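Long-range contacts in uncharacterized protein Dfer_1899 (Dyadobacter fermentans, PDB 5HX0), which is of unknown function but folds as a six-bladed beta-propeller of the sialidase type, which suggests, without proving, a role in binding or processing glycans: residues A140-F146 with A165-Y171; L155-F160 with I195-G201; G170-R174 with G184-P188. One frame throughout, in Å; residues are numbered along the deposited sequence.

Contact 1: residues A140-F146 with A165-Y171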
ATOM      1  N   ALA A 140       3.488  12.300 -10.364  1.00 11.83           N
ATOM      2  CA  ALA A 140       2.604  11.659 -11.327  1.00 11.76           C
ATOM      3  C   ALA A 140       2.823  10.152 -11.321  1.00 15.70           C
ATOM      4  O   ALA A 140       3.936   9.657 -11.090  1.00 10.78           O
ATOM      5  CB  ALA A 140       2.848  12.214 -12.732  1.00 12.95           C
ATOM      6  N   SER A 141       1.743   9.417 -11.554  1.00  9.73           N
ATOM      7  CA  SER A 141       1.845   7.959 -11.617  1.00  9.71           C
ATOM      8  C   SER A 141       0.746   7.448 -12.547  1.00  9.93           C
ATOM      9  O   SER A 141       0.019   8.234 -13.171  1.00 11.14           O
ATOM     10  CB  SER A 141       1.751   7.362 -10.203  1.00 12.49           C
ATOM     11  OG  SER A 141       1.889   5.950 -10.231  1.00 14.52           O
ATOM     12  N   TYR A 142       0.616   6.126 -12.620  1.00 10.86           N
ATOM     13  CA  TYR A 142      -0.490   5.468 -13.305  1.00 12.33           C
ATOM     14  C   TYR A 142      -0.561   4.043 -12.778  1.00 13.60           C
ATOM     15  O   TYR A 142       0.354   3.578 -12.101  1.00 11.56           O
ATOM     16  CB  TYR A 142      -0.346   5.507 -14.831  1.00  9.71           C
ATOM     17  CG  TYR A 142       0.989   5.037 -15.408  1.00 11.84           C
ATOM     18  CD1 TYR A 142       1.158   3.714 -15.796  1.00 12.55           C
ATOM     19  CD2 TYR A 142       2.046   5.931 -15.617  1.00  9.84           C
ATOM     20  CE1 TYR A 142       2.341   3.273 -16.364  1.00 13.97           C
ATOM     21  CE2 TYR A 142       3.254   5.488 -16.182  1.00 14.02           C
ATOM     22  CZ  TYR A 142       3.381   4.152 -16.544  1.00 19.88           C
ATOM     23  OH  TYR A 142       4.546   3.665 -17.102  1.00 26.18           O
ATOM     24  N   GLY A 143      -1.683   3.360 -13.055  1.00 10.41           N
ATOM     25  CA  GLY A 143      -2.008   2.149 -12.324  1.00 10.23           C
ATOM     26  C   GLY A 143      -2.521   0.998 -13.173  1.00 15.34           C
ATOM     27  O   GLY A 143      -2.952   1.165 -14.328  1.00 12.26           O
ATOM     28  N   TRP A 144      -2.510  -0.187 -12.535  1.00 11.60           N
ATOM     29  CA  TRP A 144      -2.981  -1.452 -13.090  1.00 14.05           C
ATOM     30  C   TRP A 144      -3.908  -2.119 -12.089  1.00 17.46           C
ATOM     31  O   TRP A 144      -3.540  -2.274 -10.918  1.00 15.48           O
ATOM     32  CB  TRP A 144      -1.810  -2.411 -13.371  1.00 12.87           C
ATOM     33  CG  TRP A 144      -0.932  -1.968 -14.482  1.00 19.80           C
ATOM     34  CD1 TRP A 144       0.272  -1.324 -14.380  1.00 15.64           C
ATOM     35  CD2 TRP A 144      -1.193  -2.133 -15.885  1.00 15.03           C
ATOM     36  NE1 TRP A 144       0.777  -1.081 -15.647  1.00 17.62           N
ATOM     37  CE2 TRP A 144      -0.105  -1.568 -16.581  1.00 18.50           C
ATOM     38  CE3 TRP A 144      -2.246  -2.697 -16.616  1.00 14.13           C
ATOM     39  CZ2 TRP A 144      -0.030  -1.565 -17.981  1.00 16.55           C
ATOM     40  CZ3 TRP A 144      -2.176  -2.697 -17.996  1.00 14.00           C
ATOM     41  CH2 TRP A 144      -1.077  -2.133 -18.668  1.00 17.36           C
ATOM     42  N   ALA A 145      -5.077  -2.562 -12.545  1.00 11.75           N
ATOM     43  CA  ALA A 145      -5.994  -3.277 -11.669  1.00 14.38           C
ATOM     44  C   ALA A 145      -5.993  -4.763 -12.006  1.00 15.12           C
ATOM     45  O   ALA A 145      -5.652  -5.170 -13.119  1.00 15.78           O
ATOM     46  CB  ALA A 145      -7.414  -2.688 -11.778  1.00 14.68           C
ATOM     47  N   PHE A 146      -6.383  -5.587 -11.033  1.00 13.29           N
ATOM     48  CA  PHE A 146      -6.326  -7.035 -11.203  1.00 14.05           C
ATOM     49  C   PHE A 146      -7.718  -7.584 -10.949  1.00 14.79           C
ATOM     50  O   PHE A 146      -8.178  -7.615  -9.809  1.00 17.48           O
ATOM     51  CB  PHE A 146      -5.265  -7.649 -10.283  1.00 14.41           C
ATOM     52  CG  PHE A 146      -3.865  -7.201 -10.649  1.00 18.20           C
ATOM     53  CD1 PHE A 146      -3.414  -5.939 -10.293  1.00 15.88           C
ATOM     54  CD2 PHE A 146      -3.048  -8.006 -11.424  1.00 19.63           C
ATOM     55  CE1 PHE A 146      -2.132  -5.489 -10.686  1.00 17.53           C
ATOM     56  CE2 PHE A 146      -1.772  -7.580 -11.803  1.00 19.95           C
ATOM     57  CZ  PHE A 146      -1.316  -6.311 -11.426  1.00 16.98           C
ATOM     58  N   ALA A 165      -3.379  -7.782 -16.294  1.00 17.11           N
ATOM     59  CA  ALA A 165      -3.871  -6.615 -15.580  1.00 18.14           C
ATOM     60  C   ALA A 165      -4.561  -5.653 -16.545  1.00 15.00           C
ATOM     61  O   ALA A 165      -4.249  -5.618 -17.737  1.00 20.69           O
ATOM     62  CB  ALA A 165      -2.718  -5.899 -14.863  1.00 17.27           C
ATOM     63  N   VAL A 166      -5.503  -4.872 -16.021  1.00 12.43           N
ATOM     64  CA  VAL A 166      -6.277  -3.921 -16.814  1.00 14.44           C
ATOM     65  C   VAL A 166      -5.849  -2.511 -16.435  1.00 14.08           C
ATOM     66  O   VAL A 166      -5.862  -2.141 -15.254  1.00 16.51           O
ATOM     67  CB  VAL A 166      -7.789  -4.118 -16.620  1.00 18.24           C
ATOM     68  CG1 VAL A 166      -8.575  -3.124 -17.481  1.00 14.33           C
ATOM     69  CG2 VAL A 166      -8.172  -5.554 -16.958  1.00 15.86           C
ATOM     70  N   PHE A 167      -5.499  -1.723 -17.443  1.00 11.59           N
ATOM     71  CA  PHE A 167      -4.885  -0.416 -17.244  1.00 13.82           C
ATOM     72  C   PHE A 167      -5.838   0.553 -16.541  1.00 18.33           C
ATOM     73  O   PHE A 167      -7.037   0.604 -16.841  1.00 17.98           O
ATOM     74  CB  PHE A 167      -4.467   0.129 -18.616  1.00 13.10           C
ATOM     75  CG  PHE A 167      -3.514   1.294 -18.561  1.00 12.26           C
ATOM     76  CD1 PHE A 167      -2.533   1.353 -17.605  1.00 16.70           C
ATOM     77  CD2 PHE A 167      -3.581   2.301 -19.518  1.00 19.39           C
ATOM     78  CE1 PHE A 167      -1.642   2.437 -17.568  1.00 19.22           C
ATOM     79  CE2 PHE A 167      -2.711   3.375 -19.491  1.00 17.97           C
ATOM     80  CZ  PHE A 167      -1.741   3.442 -18.511  1.00 17.39           C
ATOM     81  N   LEU A 168      -5.310   1.334 -15.592  1.00 11.54           N
ATOM     82  CA  LEU A 168      -6.127   2.366 -14.942  1.00 11.22           C
ATOM     83  C   LEU A 168      -5.809   3.781 -15.397  1.00 15.02           C
ATOM     84  O   LEU A 168      -6.556   4.709 -15.044  1.00 15.76           O
ATOM     85  CB  LEU A 168      -5.971   2.317 -13.416  1.00 13.46           C
ATOM     86  CG  LEU A 168      -6.458   1.068 -12.688  1.00 15.96           C
ATOM     87  CD1 LEU A 168      -5.939   1.083 -11.235  1.00 12.35           C
ATOM     88  CD2 LEU A 168      -7.990   1.019 -12.737  1.00 19.50           C
ATOM     89  N   GLY A 169      -4.716   3.984 -16.119  1.00 16.47           N
ATOM     90  CA  GLY A 169      -4.356   5.342 -16.465  1.00 16.54           C
ATOM     91  C   GLY A 169      -3.835   6.121 -15.265  1.00 15.86           C
ATOM     92  O   GLY A 169      -3.495   5.563 -14.219  1.00 14.53           O
ATOM     93  N   GLY A 170      -3.805   7.447 -15.427  1.00 12.69           N
ATOM     94  CA  GLY A 170      -3.002   8.281 -14.567  1.00 11.42           C
ATOM     95  C   GLY A 170      -3.664   8.719 -13.264  1.00 15.96           C
ATOM     96  O   GLY A 170      -4.888   8.707 -13.100  1.00 12.43           O
ATOM     97  N   TYR A 171      -2.807   9.106 -12.319  1.00 13.12           N
ATOM     98  CA  TYR A 171      -3.213   9.819 -11.116  1.00  9.01           C
ATOM     99  C   TYR A 171      -1.985  10.558 -10.606  1.00 11.57           C
ATOM    100  O   TYR A 171      -0.856  10.140 -10.859  1.00 12.62           O
ATOM    101  CB  TYR A 171      -3.781   8.891 -10.034  1.00 10.03           C
ATOM    102  CG  TYR A 171      -3.182   7.493  -9.877  1.00  9.88           C
ATOM    103  CD1 TYR A 171      -2.056   7.264  -9.082  1.00 10.67           C
ATOM    104  CD2 TYR A 171      -3.801   6.403 -10.462  1.00 16.79           C
ATOM    105  CE1 TYR A 171      -1.547   5.969  -8.901  1.00 10.18           C
ATOM    106  CE2 TYR A 171      -3.310   5.121 -10.305  1.00 18.55           C
ATOM    107  CZ  TYR A 171      -2.193   4.905  -9.529  1.00 13.81           C
ATOM    108  OH  TYR A 171      -1.758   3.606  -9.381  1.00 14.12           O
TER
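Phe167 lies against Trp144 and Tyr142 where the second and third strands of one beta-propeller blade run antiparallel. Its CD1 is 3.7 Å above the plane of the indole, displaced toward the rim, and the two planes meet at 44°. Tyr142 meets the neighbouring atom of the ring, its CD1 at the Phe167 edge, 3.6 Å from Phe167 CE1, to complete an aromatic cluster; Tyr207 also packs on this cluster.

The strands are not quite in step. Between the pairs Tyr142-Gly170 and Trp144-Phe167 one strand has the single residue Gly143 and the other has Leu168 and Gly169, a beta bulge; Gly143 O accepts from Leu168 N, and Gly169 has a positive phi of 72°. On the sheet face with Ser141 and Ala145, the absence of a side chain at Gly143 leaves a hollow. Tyr171 OH fills it, 3.3 Å from Gly143 CA, and is hydrogen-bonded to Ser124. The chi1 of Tyr171, 35°, sets CG between the backbone N and the carbonyl carbon and lays the ring over the neighbouring strand, one face toward Tyr142 CA. Leu168 packs near Gly143 O through its CB, with CD2 3.9 Å from Ala145 CB.

At the strand ends a small methyl meets two rings: Ala165 CB is 3.7 Å from Trp144 CE3 and makes a CH-pi contact over the Phe146 face, 3.9 Å from the centroid of that ring.

Contact 2: residues L155-F160 with I195-G201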
ATOM      1  N   LEU A 155     -16.215  -5.723 -18.556  1.00 25.73           N
ATOM      2  CA  LEU A 155     -15.488  -4.500 -18.861  1.00 29.92           C
ATOM      3  C   LEU A 155     -16.094  -3.790 -20.057  1.00 28.98           C
ATOM      4  O   LEU A 155     -16.385  -4.414 -21.081  1.00 28.74           O
ATOM      5  CB  LEU A 155     -14.020  -4.818 -19.143  1.00 27.87           C
ATOM      6  CG  LEU A 155     -13.191  -5.215 -17.924  1.00 29.15           C
ATOM      7  CD1 LEU A 155     -11.893  -5.852 -18.368  1.00 25.35           C
ATOM      8  CD2 LEU A 155     -12.911  -3.994 -17.077  1.00 24.18           C
ATOM      9  N   LYS A 156     -16.288  -2.481 -19.924  1.00 26.23           N
ATOM     10  CA  LYS A 156     -16.565  -1.667 -21.097  1.00 30.15           C
ATOM     11  C   LYS A 156     -15.330  -1.623 -21.991  1.00 36.23           C
ATOM     12  O   LYS A 156     -14.196  -1.542 -21.509  1.00 29.03           O
ATOM     13  CB  LYS A 156     -16.987  -0.254 -20.688  1.00 29.33           C
ATOM     14  CG  LYS A 156     -17.391   0.616 -21.888  1.00 39.35           C
ATOM     15  CD  LYS A 156     -18.445   1.659 -21.540  1.00 48.13           C
ATOM     16  CE  LYS A 156     -17.892   2.746 -20.639  1.00 50.71           C
ATOM     17  NZ  LYS A 156     -18.732   2.966 -19.433  1.00 50.21           N
ATOM     18  N   LYS A 157     -15.551  -1.708 -23.299  1.00 27.33           N
ATOM     19  CA  LYS A 157     -14.456  -1.710 -24.264  1.00 27.53           C
ATOM     20  C   LYS A 157     -14.399  -0.382 -25.003  1.00 28.56           C
ATOM     21  O   LYS A 157     -15.415   0.286 -25.150  1.00 29.54           O
ATOM     22  CB  LYS A 157     -14.612  -2.864 -25.252  1.00 29.04           C
ATOM     23  CG  LYS A 157     -14.648  -4.228 -24.597  1.00 41.49           C
ATOM     24  CD  LYS A 157     -14.566  -5.334 -25.639  1.00 52.45           C
ATOM     25  CE  LYS A 157     -14.453  -6.700 -24.986  1.00 59.46           C
ATOM     26  NZ  LYS A 157     -14.002  -7.732 -25.958  1.00 64.56           N
ATOM     27  N   PRO A 158     -13.210   0.013 -25.474  1.00 25.50           N
ATOM     28  CA  PRO A 158     -11.931  -0.693 -25.355  1.00 23.19           C
ATOM     29  C   PRO A 158     -11.278  -0.535 -23.979  1.00 18.10           C
ATOM     30  O   PRO A 158     -11.504   0.463 -23.280  1.00 25.51           O
ATOM     31  CB  PRO A 158     -11.054  -0.037 -26.442  1.00 24.02           C
ATOM     32  CG  PRO A 158     -11.898   1.099 -27.033  1.00 27.35           C
ATOM     33  CD  PRO A 158     -13.043   1.332 -26.103  1.00 26.26           C
ATOM     34  N   TYR A 159     -10.494  -1.531 -23.587  1.00 20.00           N
ATOM     35  CA  TYR A 159      -9.631  -1.430 -22.413  1.00 24.41           C
ATOM     36  C   TYR A 159      -8.276  -2.009 -22.776  1.00 23.71           C
ATOM     37  O   TYR A 159      -8.122  -2.694 -23.793  1.00 20.87           O
ATOM     38  CB  TYR A 159     -10.208  -2.160 -21.191  1.00 22.34           C
ATOM     39  CG  TYR A 159     -10.473  -3.628 -21.430  1.00 24.29           C
ATOM     40  CD1 TYR A 159      -9.472  -4.574 -21.256  1.00 21.07           C
ATOM     41  CD2 TYR A 159     -11.732  -4.070 -21.828  1.00 27.09           C
ATOM     42  CE1 TYR A 159      -9.714  -5.925 -21.472  1.00 25.56           C
ATOM     43  CE2 TYR A 159     -11.979  -5.418 -22.053  1.00 26.03           C
ATOM     44  CZ  TYR A 159     -10.969  -6.335 -21.867  1.00 31.60           C
ATOM     45  OH  TYR A 159     -11.215  -7.663 -22.092  1.00 30.13           O
ATOM     46  N   PHE A 160      -7.280  -1.749 -21.942  1.00 18.51           N
ATOM     47  CA  PHE A 160      -5.930  -2.211 -22.240  1.00 17.36           C
ATOM     48  C   PHE A 160      -5.494  -3.256 -21.224  1.00 26.58           C
ATOM     49  O   PHE A 160      -5.458  -2.985 -20.014  1.00 21.25           O
ATOM     50  CB  PHE A 160      -4.926  -1.071 -22.293  1.00 20.42           C
ATOM     51  CG  PHE A 160      -3.573  -1.517 -22.781  1.00 21.12           C
ATOM     52  CD1 PHE A 160      -3.378  -1.845 -24.116  1.00 33.33           C
ATOM     53  CD2 PHE A 160      -2.520  -1.668 -21.903  1.00 23.42           C
ATOM     54  CE1 PHE A 160      -2.139  -2.280 -24.566  1.00 30.11           C
ATOM     55  CE2 PHE A 160      -1.283  -2.113 -22.346  1.00 26.11           C
ATOM     56  CZ  PHE A 160      -1.099  -2.418 -23.678  1.00 30.13           C
ATOM     57  N   ILE A 195      -8.458   6.245 -26.504  1.00 22.84           N
ATOM     58  CA  ILE A 195      -9.642   5.427 -26.737  1.00 23.27           C
ATOM     59  C   ILE A 195     -10.065   4.561 -25.560  1.00 24.28           C
ATOM     60  O   ILE A 195     -11.207   4.085 -25.552  1.00 21.42           O
ATOM     61  CB  ILE A 195      -9.459   4.480 -27.936  1.00 20.80           C
ATOM     62  CG1 ILE A 195      -8.429   3.396 -27.583  1.00 24.33           C
ATOM     63  CG2 ILE A 195      -9.121   5.283 -29.219  1.00 22.34           C
ATOM     64  CD1 ILE A 195      -8.172   2.396 -28.683  1.00 25.08           C
ATOM     65  N   ASN A 196      -9.188   4.320 -24.587  1.00 21.83           N
ATOM     66  CA  ASN A 196      -9.460   3.303 -23.574  1.00 21.63           C
ATOM     67  C   ASN A 196     -10.375   3.812 -22.460  1.00 18.11           C
ATOM     68  O   ASN A 196     -10.474   5.015 -22.190  1.00 21.86           O
ATOM     69  CB  ASN A 196      -8.162   2.804 -22.943  1.00 18.72           C
ATOM     70  CG  ASN A 196      -7.359   1.965 -23.883  1.00 27.39           C
ATOM     71  OD1 ASN A 196      -6.214   2.288 -24.196  1.00 37.74           O
ATOM     72  ND2 ASN A 196      -7.956   0.889 -24.360  1.00 20.75           N
ATOM     73  N   TYR A 197     -11.053   2.854 -21.817  1.00 18.82           N
ATOM     74  CA  TYR A 197     -11.673   3.014 -20.510  1.00 20.36           C
ATOM     75  C   TYR A 197     -10.810   2.331 -19.454  1.00 19.70           C
ATOM     76  O   TYR A 197     -10.120   1.350 -19.742  1.00 20.63           O
ATOM     77  CB  TYR A 197     -13.087   2.408 -20.490  1.00 23.59           C
ATOM     78  CG  TYR A 197     -14.044   3.155 -21.397  1.00 22.65           C
ATOM     79  CD1 TYR A 197     -14.731   4.272 -20.934  1.00 29.85           C
ATOM     80  CD2 TYR A 197     -14.233   2.765 -22.714  1.00 25.47           C
ATOM     81  CE1 TYR A 197     -15.589   4.988 -21.755  1.00 31.82           C
ATOM     82  CE2 TYR A 197     -15.098   3.476 -23.553  1.00 33.61           C
ATOM     83  CZ  TYR A 197     -15.772   4.585 -23.060  1.00 36.04           C
ATOM     84  OH  TYR A 197     -16.633   5.302 -23.863  1.00 43.89           O
ATOM     85  N   THR A 198     -10.862   2.851 -18.222  1.00 18.69           N
ATOM     86  CA  THR A 198     -10.158   2.214 -17.111  1.00 18.36           C
ATOM     87  C   THR A 198     -10.828   0.897 -16.715  1.00 21.81           C
ATOM     88  O   THR A 198     -11.942   0.584 -17.125  1.00 21.26           O
ATOM     89  CB  THR A 198     -10.135   3.103 -15.869  1.00 15.68           C
ATOM     90  OG1 THR A 198     -11.437   3.101 -15.262  1.00 18.43           O
ATOM     91  CG2 THR A 198      -9.721   4.537 -16.201  1.00 15.27           C
ATOM     92  N   ALA A 199     -10.157   0.152 -15.828  1.00 18.11           N
ATOM     93  CA  ALA A 199     -10.752  -1.075 -15.314  1.00 17.08           C
ATOM     94  C   ALA A 199     -12.034  -0.829 -14.526  1.00 23.64           C
ATOM     95  O   ALA A 199     -12.736  -1.790 -14.188  1.00 22.83           O
ATOM     96  CB  ALA A 199      -9.755  -1.811 -14.432  1.00 17.98           C
HETATM   97  N   MSE A 200     -12.366   0.419 -14.225  1.00 14.97           N
HETATM   98  CA  MSE A 200     -13.559   0.674 -13.441  1.00 18.03           C
HETATM   99  C   MSE A 200     -14.577   1.412 -14.271  1.00 25.83           C
HETATM  100  O   MSE A 200     -15.529   1.973 -13.739  1.00 29.22           O
HETATM  101  CB  MSE A 200     -13.182   1.443 -12.170  1.00 20.47           C
HETATM  102  CG  MSE A 200     -11.922   0.836 -11.529  1.00 28.13           C
HETATM  103 SE   MSE A 200     -11.584   1.435  -9.683  1.00 55.43          SE
HETATM  104  CE  MSE A 200     -10.128   2.642 -10.127  1.00 41.14           C
ATOM    105  N   GLY A 201     -14.355   1.431 -15.584  1.00 20.74           N
ATOM    106  CA  GLY A 201     -15.329   1.961 -16.518  1.00 21.27           C
ATOM    107  C   GLY A 201     -15.276   3.451 -16.773  1.00 28.89           C
ATOM    108  O   GLY A 201     -16.172   3.971 -17.445  1.00 27.79           O
TER
HETATM  109  O   HOH W   1     -13.911  -0.684 -18.844  1.00 29.81           O
HETATM  110  O   HOH W   2      -7.835  -0.037 -19.551  1.00 18.73           O
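The side chain of Lys156 lies across one face of the Tyr197 ring. Its CE is 3.6 Å from the ring centroid, a CH-pi contact displaced toward the rim, and its chain leaves with CG anti to the backbone N (chi1 -176°) before bending at chi3 and chi4. Those bends carry NZ past the middle of the ring, so the cation-pi interaction is off-centre, and bring it 3.4 Å from Gly201 O for a weak hydrogen bond. Tyr197 is also met by Pro158, whose CD is 3.9 Å from Tyr197 CD2.

Pro158 follows a cis peptide bond, and its ring packs on the backbone of Ile195, CD and CG both reaching the carbonyl oxygen. The direct bond between the loop backbones is short and straight: Tyr197 N gives its hydrogen to Pro158 O at 2.8 Å and 170°.

Water supplies two further links. One molecule donates to both Lys156 O and Thr198 O, while another accepts from Phe160 N and donates to Tyr197 O at 2.7 Å. Thr198 begins a type I beta turn ending at Gly201, and its OG1 takes the N-H of Met200, a selenomethionine here, in an ST turn. Within the beta turn, Ala199 O is met by Leu155 CD2 at 3.6 Å.

Neither segment is regular helix or strand. The 155-160 loop leads into the short strand 161-162, which pairs with the blade's third strand, 165-175. Whether these residues help form a binding site is not established, but a loop between the second and third strands meeting the link to the next blade is characteristic of the propeller end where sialidase-like proteins usually carry theirs.

Contact 3: residues G170-R174 with G184-P188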
ATOM      1  N   GLY A 170      -3.805   7.447 -15.427  1.00 12.69           N
ATOM      2  CA  GLY A 170      -3.002   8.281 -14.567  1.00 11.42           C
ATOM      3  C   GLY A 170      -3.664   8.719 -13.264  1.00 15.96           C
ATOM      4  O   GLY A 170      -4.888   8.707 -13.100  1.00 12.43           O
ATOM      5  N   TYR A 171      -2.807   9.106 -12.319  1.00 13.12           N
ATOM      6  CA  TYR A 171      -3.213   9.819 -11.116  1.00  9.01           C
ATOM      7  C   TYR A 171      -1.985  10.558 -10.606  1.00 11.57           C
ATOM      8  O   TYR A 171      -0.856  10.140 -10.859  1.00 12.62           O
ATOM      9  CB  TYR A 171      -3.781   8.891 -10.034  1.00 10.03           C
ATOM     10  CG  TYR A 171      -3.182   7.493  -9.877  1.00  9.88           C
ATOM     11  CD1 TYR A 171      -2.056   7.264  -9.082  1.00 10.67           C
ATOM     12  CD2 TYR A 171      -3.801   6.403 -10.462  1.00 16.79           C
ATOM     13  CE1 TYR A 171      -1.547   5.969  -8.901  1.00 10.18           C
ATOM     14  CE2 TYR A 171      -3.310   5.121 -10.305  1.00 18.55           C
ATOM     15  CZ  TYR A 171      -2.193   4.905  -9.529  1.00 13.81           C
ATOM     16  OH  TYR A 171      -1.758   3.606  -9.381  1.00 14.12           O
ATOM     17  N   VAL A 172      -2.210  11.679  -9.934  1.00 10.57           N
ATOM     18  CA  VAL A 172      -1.135  12.564  -9.488  1.00 11.45           C
ATOM     19  C   VAL A 172      -1.342  12.860  -8.012  1.00 19.75           C
ATOM     20  O   VAL A 172      -2.452  13.214  -7.595  1.00 17.62           O
ATOM     21  CB  VAL A 172      -1.113  13.879 -10.297  1.00 14.83           C
ATOM     22  CG1 VAL A 172       0.061  14.753  -9.880  1.00 14.57           C
ATOM     23  CG2 VAL A 172      -1.059  13.586 -11.785  1.00 14.92           C
ATOM     24  N   LEU A 173      -0.288  12.703  -7.222  1.00 13.56           N
ATOM     25  CA  LEU A 173      -0.278  13.147  -5.837  1.00 15.44           C
ATOM     26  C   LEU A 173       0.464  14.474  -5.731  1.00 15.91           C
ATOM     27  O   LEU A 173       1.360  14.778  -6.519  1.00 14.81           O
ATOM     28  CB  LEU A 173       0.392  12.104  -4.944  1.00 14.92           C
ATOM     29  CG  LEU A 173      -0.260  10.784  -5.329  1.00 27.54           C
ATOM     30  CD1 LEU A 173       0.712   9.677  -5.215  1.00 31.93           C
ATOM     31  CD2 LEU A 173      -1.506  10.540  -4.520  1.00 19.88           C
ATOM     32  N   ARG A 174       0.120  15.234  -4.704  1.00 10.63           N
ATOM     33  CA  ARG A 174       0.634  16.582  -4.528  1.00 14.58           C
ATOM     34  C   ARG A 174       1.030  16.790  -3.072  1.00 15.16           C
ATOM     35  O   ARG A 174       0.300  16.390  -2.161  1.00 15.18           O
ATOM     36  CB  ARG A 174      -0.459  17.576  -4.933  1.00 17.71           C
ATOM     37  CG  ARG A 174      -0.017  18.843  -5.501  1.00 27.28           C
ATOM     38  CD  ARG A 174      -1.200  19.533  -6.207  1.00 22.80           C
ATOM     39  NE  ARG A 174      -0.817  20.884  -6.569  1.00 22.69           N
ATOM     40  CZ  ARG A 174      -0.928  21.915  -5.743  1.00 28.97           C
ATOM     41  NH1 ARG A 174      -1.438  21.736  -4.524  1.00 34.33           N
ATOM     42  NH2 ARG A 174      -0.544  23.122  -6.135  1.00 24.86           N
ATOM     43  N   GLY A 184      -4.417  13.919  -2.535  1.00 19.55           N
ATOM     44  CA  GLY A 184      -4.837  13.328  -3.788  1.00 17.98           C
ATOM     45  C   GLY A 184      -5.220  11.882  -3.552  1.00 19.51           C
ATOM     46  O   GLY A 184      -5.450  11.504  -2.412  1.00 19.52           O
ATOM     47  N   PRO A 185      -5.307  11.067  -4.619  1.00 16.41           N
ATOM     48  CA  PRO A 185      -4.905  11.412  -5.987  1.00 16.63           C
ATOM     49  C   PRO A 185      -5.830  12.390  -6.681  1.00 17.92           C
ATOM     50  O   PRO A 185      -7.047  12.405  -6.420  1.00 17.17           O
ATOM     51  CB  PRO A 185      -4.949  10.067  -6.713  1.00 19.18           C
ATOM     52  CG  PRO A 185      -6.047   9.303  -5.998  1.00 22.46           C
ATOM     53  CD  PRO A 185      -5.955   9.739  -4.544  1.00 21.16           C
ATOM     54  N   LEU A 186      -5.224  13.212  -7.533  1.00 13.47           N
ATOM     55  CA  LEU A 186      -5.923  14.005  -8.529  1.00 14.53           C
ATOM     56  C   LEU A 186      -5.848  13.254  -9.842  1.00 22.75           C
ATOM     57  O   LEU A 186      -4.771  12.779 -10.216  1.00 22.73           O
ATOM     58  CB  LEU A 186      -5.263  15.376  -8.677  1.00 21.28           C
ATOM     59  CG  LEU A 186      -5.198  16.192  -7.396  1.00 30.90           C
ATOM     60  CD1 LEU A 186      -4.495  17.515  -7.628  1.00 35.22           C
ATOM     61  CD2 LEU A 186      -6.619  16.396  -6.887  1.00 28.95           C
ATOM     62  N   TYR A 187      -6.972  13.158 -10.552  1.00 16.52           N
ATOM     63  CA  TYR A 187      -6.974  12.424 -11.807  1.00 17.14           C
ATOM     64  C   TYR A 187      -6.811  13.376 -12.983  1.00 17.79           C
ATOM     65  O   TYR A 187      -7.584  14.341 -13.103  1.00 19.47           O
ATOM     66  CB  TYR A 187      -8.255  11.611 -11.939  1.00 17.55           C
ATOM     67  CG  TYR A 187      -8.286  10.531 -10.889  1.00 24.24           C
ATOM     68  CD1 TYR A 187      -7.617   9.326 -11.088  1.00 14.87           C
ATOM     69  CD2 TYR A 187      -8.935  10.726  -9.679  1.00 23.44           C
ATOM     70  CE1 TYR A 187      -7.612   8.352 -10.129  1.00 17.62           C
ATOM     71  CE2 TYR A 187      -8.945   9.742  -8.714  1.00 21.39           C
ATOM     72  CZ  TYR A 187      -8.279   8.555  -8.947  1.00 22.03           C
ATOM     73  OH  TYR A 187      -8.266   7.563  -7.996  1.00 17.74           O
ATOM     74  N   PRO A 188      -5.813  13.177 -13.842  1.00 16.36           N
ATOM     75  CA  PRO A 188      -5.704  13.999 -15.044  1.00 19.53           C
ATOM     76  C   PRO A 188      -6.950  13.851 -15.896  1.00 16.89           C
ATOM     77  O   PRO A 188      -7.683  12.856 -15.768  1.00 13.20           O
ATOM     78  CB  PRO A 188      -4.471  13.429 -15.756  1.00 13.30           C
ATOM     79  CG  PRO A 188      -3.631  12.863 -14.647  1.00 10.72           C
ATOM     80  CD  PRO A 188      -4.641  12.290 -13.667  1.00  9.19           C
TER
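Val172 and Leu186 form an antiparallel hydrogen-bonded pair at the outer edge of a propeller blade, where strand 165-175 turns back as a beta hairpin into the short strand 183-186. Val172 N donates to Leu186 O and Leu186 N to Val172 O, both at 2.8 Å, each donor lying in the plane of the carbonyl it meets. Tyr171 CA and Pro185 CA add longer C-H...O contacts to the same two oxygens.

Around this pair the sheet has two differently packed faces. On the face with Val172, CG2 of that residue lies 3.9 Å from Pro188 CG, and Trp222 of the next blade touches both side chains. Leu186 continues this face toward Arg174: CD1 is 4.1 Å from Arg174 CD, on the extended chain whose NE is hydrogen-bonded to Lys245 O.

The other face is built round Pro185, which follows a cis peptide bond with Gly184. Its CB lies 3.7 Å from Tyr171 CB, while Leu173 CD2 reaches Pro185 CA at 3.8 Å. Tyr117, from the preceding blade, packs on both Leu173 and Pro185.

Past the end of the short strand, Tyr187 sets off away from strand 170-174, yet with CG beside the backbone N (chi1 -66°) its ring swings back, presenting an edge to a backbone oxygen: Tyr187 CD1 is 3.4 Å from Gly170 O.

Contacts 1 and 3 sit in the same propeller blade and share Gly170 and Tyr171 on strand 165-175, which pairs with strand 137-145 in contact 1 and with strand 183-186 in contact 3. Their centres are about 11 Å apart. Contact 2 lies as far from contact 1, but among surface loops; Phe167 N probably bonds to Phe160 O, and Phe160 packs on Trp144 and Ala199 on Val166. Along the chain its segments alternate with those of contact 1 and enclose both segments of contact 3, whose centre is about 19 Å away. Together they span one blade, from second strand to edge strand, and loops at one end of it, including the link toward the next blade.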